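Local structure of putative glucoamylase (Bacteroides caccae ATCC 43185, 4QT9) at residues A[230-233]-A[237-240]. The protein is a putative glucoamylase of an alpha/alpha-toroid family and probably hydrolyses glucosidic bonds in starch-like or related glucans. Numbering follows the deposited sequence.
Sequences DGWA and AIVS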
ATOM      1  N   ASP A 230      22.939  -7.197   0.290  1.00 27.95           N
ATOM      2  CA  ASP A 230      23.521  -7.111  -1.065  1.00 28.17           C
ATOM      3  C   ASP A 230      22.513  -6.614  -2.111  1.00 32.53           C
ATOM      4  O   ASP A 230      22.925  -5.928  -3.042  1.00 34.74           O
ATOM      5  CB  ASP A 230      24.085  -8.479  -1.548  1.00 30.58           C
ATOM      6  CG  ASP A 230      25.186  -9.136  -0.717  1.00 43.52           C
ATOM      7  OD1 ASP A 230      25.573  -8.565   0.335  1.00 43.93           O
ATOM      8  OD2 ASP A 230      25.664 -10.222  -1.118  1.00 52.22           O
ATOM      9  N   GLY A 231      21.243  -7.031  -2.012  1.00 26.67           N
ATOM     10  CA  GLY A 231      20.188  -6.695  -2.973  1.00 24.83           C
ATOM     11  C   GLY A 231      19.422  -5.423  -2.704  1.00 29.19           C
ATOM     12  O   GLY A 231      19.464  -4.489  -3.521  1.00 27.23           O
ATOM     13  N   TRP A 232      18.680  -5.368  -1.588  1.00 25.05           N
ATOM     14  CA  TRP A 232      17.931  -4.139  -1.291  1.00 22.45           C
ATOM     15  C   TRP A 232      18.844  -2.918  -1.013  1.00 26.53           C
ATOM     16  O   TRP A 232      18.634  -1.837  -1.581  1.00 25.07           O
ATOM     17  CB  TRP A 232      16.995  -4.333  -0.098  1.00 20.44           C
ATOM     18  CG  TRP A 232      16.313  -3.068   0.364  1.00 21.15           C
ATOM     19  CD1 TRP A 232      16.643  -2.308   1.446  1.00 24.43           C
ATOM     20  CD2 TRP A 232      15.166  -2.435  -0.238  1.00 20.37           C
ATOM     21  NE1 TRP A 232      15.734  -1.284   1.604  1.00 24.14           N
ATOM     22  CE2 TRP A 232      14.841  -1.313   0.558  1.00 24.86           C
ATOM     23  CE3 TRP A 232      14.403  -2.684  -1.399  1.00 21.29           C
ATOM     24  CZ2 TRP A 232      13.772  -0.445   0.237  1.00 23.24           C
ATOM     25  CZ3 TRP A 232      13.352  -1.824  -1.718  1.00 21.94           C
ATOM     26  CH2 TRP A 232      13.020  -0.742  -0.886  1.00 22.24           C
ATOM     27  N   ALA A 233      19.808  -3.081  -0.099  1.00 24.23           N
ATOM     28  CA  ALA A 233      20.682  -2.008   0.347  1.00 24.16           C
ATOM     29  C   ALA A 233      21.924  -1.807  -0.533  1.00 27.79           C
ATOM     30  O   ALA A 233      22.576  -0.766  -0.418  1.00 24.59           O
ATOM     31  CB  ALA A 233      21.113  -2.271   1.768  1.00 25.24           C
ATOM     32  N   ALA A 237      24.971   1.385  -0.544  1.00 30.00           N
ATOM     33  CA  ALA A 237      24.715   2.352  -1.638  1.00 31.04           C
ATOM     34  C   ALA A 237      23.326   3.055  -1.496  1.00 32.78           C
ATOM     35  O   ALA A 237      23.098   4.099  -2.093  1.00 33.53           O
ATOM     36  CB  ALA A 237      24.791   1.641  -2.984  1.00 32.50           C
ATOM     37  N   ILE A 238      22.404   2.480  -0.703  1.00 27.78           N
ATOM     38  CA  ILE A 238      21.056   3.028  -0.447  1.00 24.50           C
ATOM     39  C   ILE A 238      21.147   4.286   0.449  1.00 27.89           C
ATOM     40  O   ILE A 238      20.176   5.023   0.568  1.00 27.76           O
ATOM     41  CB  ILE A 238      20.147   1.915   0.189  1.00 25.84           C
ATOM     42  CG1 ILE A 238      18.625   2.308   0.154  1.00 24.27           C
ATOM     43  CG2 ILE A 238      20.632   1.530   1.600  1.00 26.46           C
ATOM     44  CD1 ILE A 238      17.636   1.179   0.476  1.00 30.05           C
ATOM     45  N   VAL A 239      22.291   4.501   1.110  1.00 24.96           N
ATOM     46  CA  VAL A 239      22.525   5.663   1.960  1.00 25.14           C
ATOM     47  C   VAL A 239      23.155   6.725   1.082  1.00 30.31           C
ATOM     48  O   VAL A 239      24.242   6.501   0.550  1.00 28.01           O
ATOM     49  CB  VAL A 239      23.406   5.328   3.194  1.00 29.01           C
ATOM     50  CG1 VAL A 239      23.687   6.581   4.027  1.00 28.38           C
ATOM     51  CG2 VAL A 239      22.770   4.224   4.054  1.00 28.14           C
ATOM     52  N   SER A 240      22.428   7.841   0.839  1.00 29.39           N
ATOM     53  CA  SER A 240      22.939   8.914  -0.017  1.00 29.67           C
ATOM     54  C   SER A 240      22.327  10.235   0.430  1.00 34.16           C
ATOM     55  O   SER A 240      21.380  10.702  -0.206  1.00 33.43           O
ATOM     56  CB  SER A 240      22.619   8.616  -1.481  1.00 33.28           C
ATOM     57  OG  SER A 240      23.316   9.477  -2.366  1.00 39.46           O
TER
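Ile238 points its side chain at the 230-233 segment and lays its two branches on different residues, CG2 on Ala233 and CD1 on Trp232. CB stands 3.7 Å from Ala233 O, beside the carbonyl whose oxygen accepts the backbone N-H of Ile238. From CB the chain divides. The CG2 branch turns back on Ala233, meeting its methyl CB at 3.8 Å and lying 3.6 Å from Ala233 O. The other branch runs extended, with CG1 anti to the backbone N (chi1 -166°) and CD1 continuing the zigzag, which carries the terminal methyl to the five-membered part of the Trp232 indole. There CD1 approaches obliquely, 3.3 Å from Trp232 NE1 and 3.7 Å from Trp232 CE2.

In the fold, the contact links helix 225-232, through Trp232 and the following Ala233, to the loop residues Ala237 and Ile238 that lead into strand 239-244, the first arm of a two-stranded antiparallel hairpin with 247-251, well away from the centre of this alpha/alpha-toroid protein. The Ile238 N to Ala233 O bond spans i to i+5, the hydrogen bond of a pi-turn, 3.3 Å long and bent to 145° at the hydrogen, with the donor tilted 31° from the carbonyl plane. Ala237 N is also close to Ala233 O but is too poorly angled to bond. The indole also meets the rings of Tyr228 and Tyr212, while Ala233 touches Tyr280 in a neighbouring loop. An alanine at Trp232 takes the indole away, which would probably leave a gap beside Ile238, its CD1 methyl without a packing surface, and Tyr228 and Tyr212 without the ring they meet.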